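Long-range contacts in DUF2666 domain-containing protein (PDB 3V68), which belongs to the DUF2666 family of unknown function and probably binds double-stranded DNA: residues I5-A10 with Q129-E134; L33-N38 with G121-L126; S42-Y47 with R165-I170; L48-D53 with T158-I163; D135-T140 with M152-K157. One frame throughout, in Å; residues are numbered along the deposited sequence.

Contact 1. Residues I5-A10 with Q129-E134; sequences ILEFTA and QPRYEE
Glu7 OE2 sits 2.7 Å from Arg131 NH2, and this salt bridge ties strand 5-12 to the loop that leads into strand 136-143. The two charged groups do not meet in one plane: carboxylate and guanidinium are turned 80° against each other. While OE2 takes the amino group, Glu7 OE1 stands 3.5 Å above the guanidinium plane of Arg131, over its centre. OE1 is also hydrogen-bonded to Asn138 ND2 on the neighbouring strand, so both carboxylate oxygens are engaged. Arg131 gets there by starting out with CG opposite its backbone N (chi1 -176°) and then bending at chi2 and chi3, which curls the guanidinium back to the strand. Ile5 comes from the opposite direction, its CD1 3.8 Å from Arg131 NH2. Farther along, Thr9 CG2 rests 4.0 Å from Pro130 CA; the hydroxyl of this threonine is bonded to His136 NE2, leaving the methyl to meet the loop. With an alanine in place of Glu7, Arg131 would probably be left without its charged mate and free to turn, and Asn138 would lose an acceptor. Ile5, Glu7 and Thr9 alternate with Leu6 and Phe8, which pack on helix 26-43. The loop is therefore held partly by charge and partly by the packing of Thr9 on Pro130, on the face of the sheet turned from that helix, where a carboxylate flanked by arginine and amide is likely to stay ionised.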
# COMPACT_ATOMS: atom_id res chain seq x y z
N ILE A 5 -21.42 7.70 -6.61
CA ILE A 5 -21.07 7.56 -5.20
C ILE A 5 -19.56 7.36 -5.08
O ILE A 5 -18.94 6.74 -5.95
CB ILE A 5 -21.84 6.37 -4.55
CG1 ILE A 5 -21.67 6.36 -3.03
CG2 ILE A 5 -21.43 5.03 -5.19
CD1 ILE A 5 -22.57 5.38 -2.29
N LEU A 6 -18.98 7.90 -4.02
CA LEU A 6 -17.59 7.63 -3.71
C LEU A 6 -17.44 7.67 -2.21
O LEU A 6 -17.46 8.73 -1.61
CB LEU A 6 -16.68 8.67 -4.37
CG LEU A 6 -15.18 8.42 -4.37
CD1 LEU A 6 -14.84 7.00 -4.83
CD2 LEU A 6 -14.48 9.45 -5.23
N GLU A 7 -17.33 6.49 -1.60
CA GLU A 7 -17.32 6.40 -0.15
C GLU A 7 -16.44 5.28 0.39
O GLU A 7 -16.26 4.23 -0.26
CB GLU A 7 -18.74 6.27 0.41
CG GLU A 7 -19.48 5.01 0.03
CD GLU A 7 -20.76 4.83 0.82
OE1 GLU A 7 -21.00 3.70 1.30
OE2 GLU A 7 -21.53 5.81 0.98
N PHE A 8 -15.90 5.53 1.57
CA PHE A 8 -15.19 4.52 2.34
C PHE A 8 -15.64 4.59 3.78
O PHE A 8 -15.60 5.66 4.40
CB PHE A 8 -13.67 4.74 2.27
CG PHE A 8 -12.90 3.79 3.14
CD1 PHE A 8 -12.71 2.47 2.74
CD2 PHE A 8 -12.38 4.20 4.37
CE1 PHE A 8 -12.02 1.57 3.55
CE2 PHE A 8 -11.69 3.31 5.18
CZ PHE A 8 -11.51 2.00 4.77
N THR A 9 -16.09 3.46 4.32
CA THR A 9 -16.32 3.35 5.76
C THR A 9 -15.71 2.06 6.28
O THR A 9 -15.60 1.08 5.55
CB THR A 9 -17.83 3.43 6.17
OG1 THR A 9 -18.54 2.29 5.69
CG2 THR A 9 -18.49 4.70 5.65
N ALA A 10 -15.31 2.09 7.54
CA ALA A 10 -14.79 0.91 8.22
C ALA A 10 -15.30 0.91 9.64
O ALA A 10 -15.36 1.97 10.28
CB ALA A 10 -13.27 0.89 8.19
N GLN A 129 -21.68 8.60 8.60
CA GLN A 129 -21.82 7.45 9.48
C GLN A 129 -21.54 6.17 8.69
O GLN A 129 -21.66 6.17 7.46
CB GLN A 129 -23.20 7.43 10.16
CG GLN A 129 -24.39 7.19 9.23
CD GLN A 129 -25.64 6.81 10.00
OE1 GLN A 129 -26.70 7.43 9.84
NE2 GLN A 129 -25.53 5.79 10.85
N PRO A 130 -21.16 5.07 9.38
CA PRO A 130 -20.91 3.82 8.68
C PRO A 130 -22.15 3.33 7.92
O PRO A 130 -23.26 3.44 8.44
CB PRO A 130 -20.54 2.85 9.80
CG PRO A 130 -20.03 3.72 10.90
CD PRO A 130 -20.87 4.95 10.83
N ARG A 131 -21.94 2.80 6.72
CA ARG A 131 -23.04 2.36 5.85
C ARG A 131 -23.77 1.13 6.41
O ARG A 131 -24.94 0.89 6.09
CB ARG A 131 -22.52 2.10 4.43
CG ARG A 131 -23.58 1.72 3.37
CD ARG A 131 -24.75 2.70 3.31
NE ARG A 131 -24.38 4.01 2.77
CZ ARG A 131 -24.55 4.38 1.51
NH1 ARG A 131 -25.08 3.55 0.62
NH2 ARG A 131 -24.18 5.59 1.12
N TYR A 132 -23.09 0.36 7.25
CA TYR A 132 -23.65 -0.86 7.83
C TYR A 132 -23.54 -0.82 9.35
O TYR A 132 -22.58 -0.28 9.90
CB TYR A 132 -22.94 -2.09 7.28
CG TYR A 132 -23.00 -2.18 5.77
CD1 TYR A 132 -24.08 -2.79 5.13
CD2 TYR A 132 -21.98 -1.65 4.97
CE1 TYR A 132 -24.15 -2.88 3.75
CE2 TYR A 132 -22.04 -1.72 3.58
CZ TYR A 132 -23.13 -2.34 2.98
OH TYR A 132 -23.19 -2.42 1.61
N GLU A 133 -24.53 -1.41 10.02
CA GLU A 133 -24.56 -1.45 11.48
C GLU A 133 -23.57 -2.46 12.04
O GLU A 133 -22.98 -2.25 13.09
CB GLU A 133 -25.97 -1.75 11.99
CG GLU A 133 -26.98 -0.65 11.71
CD GLU A 133 -28.30 -0.87 12.41
OE1 GLU A 133 -29.34 -0.92 11.72
OE2 GLU A 133 -28.30 -1.00 13.66
N GLU A 134 -23.40 -3.57 11.32
CA GLU A 134 -22.43 -4.58 11.71
C GLU A 134 -21.02 -4.12 11.35
O GLU A 134 -20.85 -3.24 10.51
CB GLU A 134 -22.73 -5.92 11.03
CG GLU A 134 -23.16 -5.83 9.58
CD GLU A 134 -24.65 -5.61 9.40
OE1 GLU A 134 -25.44 -6.40 9.96
OE2 GLU A 134 -25.03 -4.65 8.70

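Contact 2. Residues L33-N38 with G121-L126; sequences LSRVSN and GKIEGL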
# COMPACT_ATOMS: atom_id res chain seq x y z
N LEU A 33 -9.04 9.33 -2.68
CA LEU A 33 -8.37 8.06 -2.93
C LEU A 33 -7.00 7.99 -2.24
O LEU A 33 -6.59 6.93 -1.78
CB LEU A 33 -8.21 7.82 -4.43
CG LEU A 33 -9.49 7.59 -5.24
CD1 LEU A 33 -9.15 7.58 -6.72
CD2 LEU A 33 -10.20 6.30 -4.82
N SER A 34 -6.33 9.14 -2.18
CA SER A 34 -5.06 9.28 -1.47
C SER A 34 -5.24 8.94 0.01
O SER A 34 -4.49 8.14 0.57
CB SER A 34 -4.53 10.71 -1.60
OG SER A 34 -4.09 10.97 -2.91
N ARG A 35 -6.25 9.55 0.62
CA ARG A 35 -6.55 9.29 2.03
C ARG A 35 -7.00 7.85 2.28
O ARG A 35 -6.59 7.24 3.28
CB ARG A 35 -7.56 10.33 2.54
CG ARG A 35 -6.90 11.70 2.71
CD ARG A 35 -7.91 12.83 2.91
NE ARG A 35 -8.84 12.61 4.02
CZ ARG A 35 -8.53 12.74 5.31
NH1 ARG A 35 -7.31 13.08 5.69
NH2 ARG A 35 -9.47 12.53 6.23
N VAL A 36 -7.79 7.28 1.37
CA VAL A 36 -8.16 5.87 1.48
C VAL A 36 -6.92 4.98 1.44
O VAL A 36 -6.76 4.10 2.30
CB VAL A 36 -9.18 5.47 0.39
CG1 VAL A 36 -9.34 3.96 0.32
CG2 VAL A 36 -10.53 6.14 0.65
N SER A 37 -6.04 5.22 0.47
CA SER A 37 -4.80 4.46 0.35
C SER A 37 -3.97 4.53 1.63
O SER A 37 -3.54 3.51 2.16
CB SER A 37 -3.97 4.96 -0.84
OG SER A 37 -2.67 4.40 -0.83
N ASN A 38 -3.77 5.74 2.15
CA ASN A 38 -2.99 5.92 3.37
C ASN A 38 -3.62 5.19 4.56
O ASN A 38 -2.92 4.56 5.36
CB ASN A 38 -2.86 7.41 3.71
CG ASN A 38 -2.07 8.19 2.67
OD1 ASN A 38 -1.31 7.63 1.88
ND2 ASN A 38 -2.24 9.51 2.67
N GLY A 121 -2.77 12.64 4.41
CA GLY A 121 -2.83 11.86 5.64
C GLY A 121 -3.94 10.82 5.65
O GLY A 121 -4.34 10.33 4.59
N LYS A 122 -4.44 10.51 6.84
CA LYS A 122 -5.38 9.41 7.01
C LYS A 122 -6.76 9.87 7.44
O LYS A 122 -6.94 10.97 7.98
CB LYS A 122 -4.82 8.39 8.02
CG LYS A 122 -3.47 7.80 7.61
CD LYS A 122 -2.94 6.84 8.66
CE LYS A 122 -2.54 7.53 9.96
NZ LYS A 122 -1.28 8.32 9.85
N ILE A 123 -7.74 9.01 7.18
CA ILE A 123 -9.12 9.23 7.61
C ILE A 123 -9.23 8.82 9.08
O ILE A 123 -9.07 7.65 9.42
CB ILE A 123 -10.11 8.42 6.74
CG1 ILE A 123 -9.90 8.73 5.25
CG2 ILE A 123 -11.55 8.71 7.17
CD1 ILE A 123 -10.59 7.77 4.30
N GLU A 124 -9.50 9.80 9.94
CA GLU A 124 -9.51 9.57 11.39
C GLU A 124 -10.88 9.73 12.02
O GLU A 124 -11.10 9.30 13.16
CB GLU A 124 -8.51 10.52 12.08
CG GLU A 124 -7.06 10.33 11.65
CD GLU A 124 -6.41 9.08 12.24
OE1 GLU A 124 -7.02 8.41 13.10
OE2 GLU A 124 -5.26 8.78 11.84
N GLY A 125 -11.80 10.36 11.29
CA GLY A 125 -13.13 10.63 11.82
C GLY A 125 -14.24 10.04 10.98
O GLY A 125 -13.99 9.32 10.01
N LEU A 126 -15.47 10.35 11.38
CA LEU A 126 -16.67 9.89 10.69
C LEU A 126 -17.37 11.06 10.01
O LEU A 126 -18.29 11.65 10.57
CB LEU A 126 -17.62 9.23 11.69
CG LEU A 126 -17.36 7.78 12.09
CD1 LEU A 126 -18.15 7.46 13.36
CD2 LEU A 126 -17.75 6.83 10.97
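Asn38 and Arg35, about one helical turn apart, both set CG opposite the carbonyl carbon (chi1 -65° and -72°), and this carries their side chains from helix 26-43 to the loop 121-126. The amide of Asn38 uses ND2 to bond Gly121 O at 3.0 Å, with an N-H...O angle of 165°. The acceptor lies close to the plane of the Asn38 amide, yet the donor stands above the carbonyl plane of Gly121. ND2 also donates to Phe118 O, so one amide group holds two carbonyls of the same loop. From the helix backbone, Arg35 CA adds a C-H...O contact of 3.5 Å to Gly121 O. Bent at chi3, Arg35 lays one guanidinium face over the peptide joining Lys122 and Ile123, with Ile123 N 3.9 Å above the plane and offset toward the rim. Its charge is met by Glu19 at NH2, while NH1 bonds Gly120 O. Gly121 has a positive phi, which glycine adopts readily. Beside these polar groups, Ile123 and Val36 point the same way, Ile123 CD1 4.0 Å from Val36 CG2. Ile123 CG1 is also 3.9 Å from Arg35 CB, so the aliphatic base of the arginine shares in the packing. The arrangement is that of an extended connection laid across a helix: an asparagine and an arginine take its carbonyls, and one buried isoleucine anchors it between helix 26-43 and the sheet.

Contact 3. Residues S42-Y47 with R165-I170; sequences SKIPGY and RLLASI
The Tyr47 ring is met obliquely by Leu167, whose CD1 methyl is 3.7 Å from Tyr47 CD2, the two side chains crossing at about a right angle. This ring also meets that of His12, the planes about 25° apart, and its hydroxyl is hydrogen-bonded to His12 ND1. A tyrosine suits the place because its carbons can join the apolar core while its OH finds a polar partner. Ile44 meets the same leucine, running past it in the opposite direction with CG1 3.7 Å from Leu167 CB. The isoleucine sends CG1 away from its carbonyl carbon (chi1 -74°), and the extended branch takes CD1 to the helix backbone, 3.8 Å from Ala168 CA. The short side chain of Ala168 allows this approach, its CB lying 4.0 Å from Ile44 CD1. Trimming Ile44 to an alanine would probably open a gap over Leu167 CB and Ala168, and would take a neighbour from Val239. Lys43 offers only its CB here; its ammonium group makes a cation-pi contact with Trp15. The joint between the turn that follows helix 26-43 and helix 160-181, in different DUF2666 ranges, thus rests on aliphatic carbons and one ring, held by close fit and burial.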
# COMPACT_ATOMS: atom_id res chain seq x y z
N SER A 42 -2.19 1.65 6.38
CA SER A 42 -1.78 1.75 7.78
C SER A 42 -2.39 0.65 8.65
O SER A 42 -1.82 0.27 9.68
CB SER A 42 -2.14 3.13 8.36
OG SER A 42 -3.51 3.23 8.68
N LYS A 43 -3.54 0.13 8.23
CA LYS A 43 -4.28 -0.87 9.00
C LYS A 43 -3.99 -2.32 8.63
O LYS A 43 -4.27 -3.22 9.41
CB LYS A 43 -5.79 -0.61 8.92
CG LYS A 43 -6.25 0.65 9.64
CD LYS A 43 -6.11 0.53 11.15
CE LYS A 43 -6.65 1.77 11.84
NZ LYS A 43 -6.47 1.69 13.32
N ILE A 44 -3.44 -2.54 7.43
CA ILE A 44 -3.15 -3.90 6.96
C ILE A 44 -2.33 -4.73 7.96
O ILE A 44 -2.68 -5.87 8.24
CB ILE A 44 -2.49 -3.90 5.56
CG1 ILE A 44 -3.53 -3.57 4.49
CG2 ILE A 44 -1.84 -5.26 5.26
CD1 ILE A 44 -2.94 -3.18 3.15
N PRO A 45 -1.23 -4.16 8.51
CA PRO A 45 -0.38 -4.96 9.40
C PRO A 45 -1.11 -5.56 10.61
O PRO A 45 -0.79 -6.67 11.03
CB PRO A 45 0.68 -3.96 9.86
CG PRO A 45 0.78 -3.01 8.72
CD PRO A 45 -0.64 -2.83 8.28
N GLY A 46 -2.10 -4.84 11.14
CA GLY A 46 -2.91 -5.32 12.26
C GLY A 46 -3.78 -6.53 11.94
O GLY A 46 -4.37 -7.13 12.84
N TYR A 47 -3.87 -6.87 10.65
CA TYR A 47 -4.68 -8.00 10.20
C TYR A 47 -3.83 -9.15 9.66
O TYR A 47 -4.36 -10.11 9.09
CB TYR A 47 -5.68 -7.53 9.13
CG TYR A 47 -6.79 -6.68 9.70
CD1 TYR A 47 -7.87 -7.26 10.37
CD2 TYR A 47 -6.75 -5.29 9.58
CE1 TYR A 47 -8.88 -6.47 10.91
CE2 TYR A 47 -7.75 -4.50 10.11
CZ TYR A 47 -8.81 -5.10 10.77
OH TYR A 47 -9.81 -4.30 11.29
N ARG A 165 -6.52 -8.86 3.02
CA ARG A 165 -6.61 -8.99 1.57
C ARG A 165 -7.49 -7.91 0.96
O ARG A 165 -7.11 -7.28 -0.04
CB ARG A 165 -7.14 -10.37 1.17
CG ARG A 165 -7.02 -10.66 -0.32
CD ARG A 165 -7.95 -11.77 -0.79
NE ARG A 165 -9.32 -11.61 -0.30
CZ ARG A 165 -10.23 -10.77 -0.81
NH1 ARG A 165 -9.94 -9.98 -1.84
NH2 ARG A 165 -11.44 -10.72 -0.27
N LEU A 166 -8.66 -7.70 1.55
CA LEU A 166 -9.61 -6.70 1.07
C LEU A 166 -9.02 -5.30 1.17
O LEU A 166 -9.14 -4.50 0.24
CB LEU A 166 -10.94 -6.77 1.82
CG LEU A 166 -12.06 -5.91 1.21
CD1 LEU A 166 -12.46 -6.41 -0.18
CD2 LEU A 166 -13.27 -5.87 2.14
N LEU A 167 -8.38 -5.01 2.30
CA LEU A 167 -7.72 -3.72 2.48
C LEU A 167 -6.62 -3.50 1.45
O LEU A 167 -6.50 -2.41 0.88
CB LEU A 167 -7.16 -3.59 3.90
CG LEU A 167 -8.18 -3.49 5.04
CD1 LEU A 167 -7.45 -3.61 6.37
CD2 LEU A 167 -8.96 -2.19 4.97
N ALA A 168 -5.83 -4.54 1.18
CA ALA A 168 -4.79 -4.47 0.15
C ALA A 168 -5.37 -4.25 -1.24
O ALA A 168 -4.82 -3.48 -2.03
CB ALA A 168 -3.92 -5.74 0.18
N SER A 169 -6.49 -4.91 -1.53
CA SER A 169 -7.20 -4.76 -2.79
C SER A 169 -7.74 -3.34 -2.97
O SER A 169 -7.66 -2.77 -4.06
CB SER A 169 -8.34 -5.78 -2.90
OG SER A 169 -8.89 -5.79 -4.21
N ILE A 170 -8.29 -2.78 -1.89
CA ILE A 170 -8.77 -1.40 -1.91
C ILE A 170 -7.61 -0.44 -2.16
O ILE A 170 -7.73 0.50 -2.96
CB ILE A 170 -9.52 -1.04 -0.62
CG1 ILE A 170 -10.87 -1.78 -0.58
CG2 ILE A 170 -9.74 0.48 -0.50
CD1 ILE A 170 -11.52 -1.82 0.78

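Contact 4. Residues L48-D53 with T158-I163; sequences LGEKID and TPLLDI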
# COMPACT_ATOMS: atom_id res chain seq x y z
N LEU A 48 -2.52 -9.06 9.86
CA LEU A 48 -1.59 -10.09 9.35
C LEU A 48 -1.09 -11.05 10.43
O LEU A 48 -0.34 -11.98 10.13
CB LEU A 48 -0.40 -9.43 8.64
CG LEU A 48 -0.68 -8.63 7.36
CD1 LEU A 48 0.59 -7.92 6.91
CD2 LEU A 48 -1.22 -9.51 6.24
N GLY A 49 -1.52 -10.82 11.67
CA GLY A 49 -0.99 -11.51 12.85
C GLY A 49 -1.15 -13.02 12.94
O GLY A 49 -0.42 -13.68 13.69
N GLU A 50 -2.10 -13.57 12.18
CA GLU A 50 -2.31 -15.03 12.13
C GLU A 50 -1.13 -15.73 11.45
O GLU A 50 -0.83 -16.88 11.76
CB GLU A 50 -3.62 -15.38 11.41
CG GLU A 50 -4.90 -14.84 12.07
CD GLU A 50 -6.08 -14.68 11.11
OE1 GLU A 50 -5.87 -14.53 9.88
OE2 GLU A 50 -7.23 -14.67 11.59
N LYS A 51 -0.47 -15.02 10.53
CA LYS A 51 0.57 -15.61 9.67
C LYS A 51 1.93 -14.93 9.77
O LYS A 51 2.95 -15.51 9.38
CB LYS A 51 0.11 -15.62 8.21
CG LYS A 51 -1.17 -16.41 7.91
CD LYS A 51 -1.10 -17.85 8.41
CE LYS A 51 0.06 -18.62 7.79
NZ LYS A 51 -0.01 -20.06 8.13
N ILE A 52 1.96 -13.70 10.27
CA ILE A 52 3.19 -12.91 10.36
C ILE A 52 3.29 -12.29 11.75
O ILE A 52 2.32 -11.71 12.25
CB ILE A 52 3.24 -11.79 9.26
CG1 ILE A 52 3.22 -12.40 7.85
CG2 ILE A 52 4.48 -10.90 9.43
CD1 ILE A 52 2.83 -11.42 6.74
N ASP A 53 4.46 -12.43 12.37
CA ASP A 53 4.72 -11.78 13.65
C ASP A 53 5.01 -10.31 13.36
O ASP A 53 6.16 -9.92 13.15
CB ASP A 53 5.92 -12.45 14.34
CG ASP A 53 6.26 -11.83 15.70
OD1 ASP A 53 5.67 -10.80 16.09
OD2 ASP A 53 7.14 -12.39 16.38
N THR A 158 -14.65 -14.33 10.75
CA THR A 158 -13.93 -13.77 9.60
C THR A 158 -12.42 -13.87 9.83
O THR A 158 -11.91 -13.36 10.82
CB THR A 158 -14.32 -12.29 9.35
OG1 THR A 158 -15.74 -12.17 9.26
CG2 THR A 158 -13.68 -11.76 8.06
N PRO A 159 -11.71 -14.55 8.91
CA PRO A 159 -10.25 -14.59 9.01
C PRO A 159 -9.66 -13.19 8.89
O PRO A 159 -10.04 -12.43 7.99
CB PRO A 159 -9.83 -15.44 7.80
CG PRO A 159 -11.06 -16.19 7.40
CD PRO A 159 -12.20 -15.29 7.73
N LEU A 160 -8.77 -12.83 9.81
CA LEU A 160 -8.12 -11.53 9.79
C LEU A 160 -7.37 -11.30 8.49
O LEU A 160 -7.37 -10.20 7.95
CB LEU A 160 -7.18 -11.36 10.99
CG LEU A 160 -7.65 -10.49 12.17
CD1 LEU A 160 -9.14 -10.61 12.46
CD2 LEU A 160 -6.82 -10.77 13.42
N LEU A 161 -6.74 -12.36 7.99
CA LEU A 161 -5.99 -12.29 6.74
C LEU A 161 -6.87 -11.93 5.55
O LEU A 161 -6.39 -11.36 4.57
CB LEU A 161 -5.25 -13.61 6.47
CG LEU A 161 -4.00 -13.48 5.59
CD1 LEU A 161 -2.84 -12.91 6.38
CD2 LEU A 161 -3.61 -14.82 5.00
N ASP A 162 -8.16 -12.25 5.64
CA ASP A 162 -9.09 -11.90 4.57
C ASP A 162 -9.42 -10.41 4.58
O ASP A 162 -9.60 -9.81 3.52
CB ASP A 162 -10.36 -12.73 4.62
CG ASP A 162 -11.14 -12.65 3.33
OD1 ASP A 162 -10.49 -12.59 2.26
OD2 ASP A 162 -12.39 -12.62 3.38
N ILE A 163 -9.50 -9.84 5.77
CA ILE A 163 -9.65 -8.40 5.93
C ILE A 163 -8.40 -7.71 5.37
O ILE A 163 -8.51 -6.74 4.62
CB ILE A 163 -9.91 -8.00 7.40
CG1 ILE A 163 -11.16 -8.71 7.93
CG2 ILE A 163 -10.06 -6.48 7.52
CD1 ILE A 163 -11.34 -8.62 9.42
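Glu50 sends its carboxylate to the first turn of helix 160-181, the familiar pairing of an acid with the backbone N-H groups at a helix N-terminus. CB leaves the loop pointing toward the helix, and the extended chain beyond CG bridges the distance. CD arrives 3.5 Å from Leu160 CB. At the tip, OE2 accepts from Leu160 N at 3.0 Å on its syn side, 30° out of the carboxylate plane. OE1 takes Leu161 N, also at 3.0 Å, from above that plane. Two bonds thus hold the carboxylate, and the helix dipole would probably stabilise its negative charge. Pro159, at the N-cap position, has no polar side-chain atom to offer these N-H groups, so an acid from another loop fits well. Leu161 is the apolar half of the joint: it also touches Leu244 and Tyr247 of helix 241-248. Lys51 lays CG 4.1 Å from Leu161 CD2 and sends NZ on to Tyr247 and Glu88. Leu48, packed on helix 91-110, brings its CD2 methyl to 3.8 Å from Leu161 CD1.

Contact 5. Residues D135-T140 with M152-K157; sequences DHINFT and MIIDEK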
# COMPACT_ATOMS: atom_id res chain seq x y z
N ASP A 135 -20.03 -4.71 12.01
CA ASP A 135 -18.63 -4.52 11.66
C ASP A 135 -18.44 -4.82 10.18
O ASP A 135 -19.04 -5.76 9.65
CB ASP A 135 -17.72 -5.42 12.51
CG ASP A 135 -17.49 -4.87 13.91
OD1 ASP A 135 -18.03 -3.80 14.26
OD2 ASP A 135 -16.75 -5.53 14.68
N HIS A 136 -17.62 -4.02 9.51
CA HIS A 136 -17.48 -4.12 8.05
C HIS A 136 -16.31 -3.29 7.53
O HIS A 136 -15.78 -2.42 8.22
CB HIS A 136 -18.75 -3.62 7.36
CG HIS A 136 -18.96 -2.14 7.49
ND1 HIS A 136 -19.52 -1.57 8.61
CD2 HIS A 136 -18.62 -1.12 6.67
CE1 HIS A 136 -19.56 -0.25 8.46
NE2 HIS A 136 -19.01 0.05 7.30
N ILE A 137 -15.94 -3.58 6.28
CA ILE A 137 -15.13 -2.69 5.46
C ILE A 137 -15.97 -2.38 4.23
O ILE A 137 -16.57 -3.28 3.65
CB ILE A 137 -13.80 -3.36 5.00
CG1 ILE A 137 -13.05 -4.01 6.18
CG2 ILE A 137 -12.93 -2.37 4.21
CD1 ILE A 137 -12.53 -3.04 7.23
N ASN A 138 -16.02 -1.11 3.83
CA ASN A 138 -16.81 -0.72 2.66
C ASN A 138 -16.13 0.35 1.80
O ASN A 138 -16.00 1.51 2.22
CB ASN A 138 -18.21 -0.25 3.11
CG ASN A 138 -18.95 0.50 2.02
OD1 ASN A 138 -18.93 0.13 0.85
ND2 ASN A 138 -19.62 1.59 2.42
N PHE A 139 -15.68 -0.05 0.61
CA PHE A 139 -15.26 0.89 -0.42
C PHE A 139 -16.22 0.77 -1.60
O PHE A 139 -16.29 -0.27 -2.25
CB PHE A 139 -13.82 0.62 -0.89
CG PHE A 139 -13.33 1.58 -1.95
CD1 PHE A 139 -12.69 2.76 -1.59
CD2 PHE A 139 -13.53 1.32 -3.31
CE1 PHE A 139 -12.23 3.65 -2.54
CE2 PHE A 139 -13.08 2.22 -4.28
CZ PHE A 139 -12.43 3.39 -3.90
N THR A 140 -16.95 1.84 -1.87
CA THR A 140 -17.92 1.85 -2.96
C THR A 140 -17.67 3.06 -3.84
O THR A 140 -17.63 4.19 -3.35
CB THR A 140 -19.37 1.84 -2.43
OG1 THR A 140 -19.60 0.64 -1.69
CG2 THR A 140 -20.38 1.91 -3.57
N MET A 152 -17.18 -6.06 2.74
CA MET A 152 -17.66 -7.26 3.43
C MET A 152 -18.03 -6.97 4.87
O MET A 152 -17.52 -6.02 5.48
CB MET A 152 -16.64 -8.40 3.35
CG MET A 152 -15.39 -8.19 4.15
SD MET A 152 -14.23 -9.54 3.94
CE MET A 152 -12.79 -8.77 4.65
N ILE A 153 -18.93 -7.79 5.39
CA ILE A 153 -19.29 -7.79 6.80
C ILE A 153 -18.22 -8.56 7.57
O ILE A 153 -17.72 -9.58 7.08
CB ILE A 153 -20.68 -8.46 7.01
CG1 ILE A 153 -21.76 -7.78 6.15
CG2 ILE A 153 -21.06 -8.52 8.49
CD1 ILE A 153 -21.86 -6.26 6.27
N ILE A 154 -17.87 -8.07 8.76
CA ILE A 154 -16.90 -8.75 9.62
C ILE A 154 -17.61 -9.47 10.77
O ILE A 154 -18.33 -8.85 11.56
CB ILE A 154 -15.82 -7.77 10.16
CG1 ILE A 154 -15.03 -7.15 9.00
CG2 ILE A 154 -14.88 -8.49 11.13
CD1 ILE A 154 -14.13 -5.99 9.39
N ASP A 155 -17.38 -10.78 10.83
CA ASP A 155 -17.89 -11.65 11.89
C ASP A 155 -16.76 -12.06 12.82
O ASP A 155 -15.59 -11.76 12.58
CB ASP A 155 -18.47 -12.94 11.29
CG ASP A 155 -19.86 -12.75 10.72
OD1 ASP A 155 -20.56 -11.79 11.11
OD2 ASP A 155 -20.27 -13.59 9.90
N GLU A 156 -17.12 -12.76 13.89
CA GLU A 156 -16.15 -13.38 14.79
C GLU A 156 -15.42 -14.52 14.07
O GLU A 156 -14.33 -14.92 14.49
CB GLU A 156 -16.85 -13.90 16.05
CG GLU A 156 -17.54 -12.82 16.90
CD GLU A 156 -18.81 -12.27 16.27
OE1 GLU A 156 -19.61 -13.06 15.72
OE2 GLU A 156 -19.02 -11.04 16.33
N LYS A 157 -16.02 -15.02 12.99
CA LYS A 157 -15.45 -16.12 12.21
C LYS A 157 -14.74 -15.65 10.94
O LYS A 157 -14.30 -16.48 10.13
CB LYS A 157 -16.54 -17.16 11.87
CG LYS A 157 -17.39 -17.65 13.05
CD LYS A 157 -16.60 -18.49 14.07
CE LYS A 157 -16.20 -17.67 15.29
NZ LYS A 157 -15.30 -18.42 16.21
O HOH W 1 -16.85 -8.56 14.43
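Ile154 reaches back across the start of strand 136-143, its CD1 methyl 3.9 Å from Ile137 CG1, the two branched chains meeting at a slant. Nearer the backbone, Ile154 CB lies 3.8 Å from Asp135 CB. The main chains follow the pattern of an antiparallel hairpin. Ile137 and Met152 form a hydrogen-bonded pair, in which Ile137 N donates to Met152 O at 3.0 Å and Met152 N to Ile137 O at 3.0 Å. His136 and Ile153 are the adjoining non-hydrogen-bonded pair. Beyond them, Ile154 N gives a short bond of 2.7 Å to Asp135 O, almost straight at 178°, although the donor rises 50° out of the carbonyl plane. Nearby, one water donates both to Asp135 OD2, at 3.0 Å, and to Ile154 O, at 3.2 Å, while Asp135 OD1 forms a salt bridge with Lys11. The His136 side chain holds CG between its backbone N and carbonyl carbon (chi1 70°), and the ring leads away from Ile153: NE2 is taken by Thr9, ND1 bonds Glu134 O, and Tyr132 meets it edge-to-face. Ile137 and Met152 point to the other face and pack on Leu166 of helix 160-181; a branched isoleucine and a flexible methionine suit that covered side. The hairpin is therefore two-sided, with apolar side chains on the helix side and a bonded histidine on the other, while the aspartate's charge is met by Lys11 and hydrogen-bonded by water.

How the contacts relate
The four-stranded antiparallel sheet, ordered 15-20, 5-12, 136-143, 146-153, mixes strands from both DUF2666 ranges. Contacts 1 and 5, with centres about 10 Å apart, meet on its two middle strands; along the chain contact 1 closes before contact 5 opens. Contacts 2 and 3 share helix 26-43 and lie about 13 Å apart, centre to centre. The centres of contacts 3 and 4 are about 9 Å apart. Both use helix 160-181, and contact 4 falls within the span that contact 3 closes. Phe139 packs against Leu33 and Val36, and Ile137 against Leu166 and Ile170, joining sheet to helices. With the shared sheet, contacts 3 and 4 join the two ranges, consistent with a single compact body.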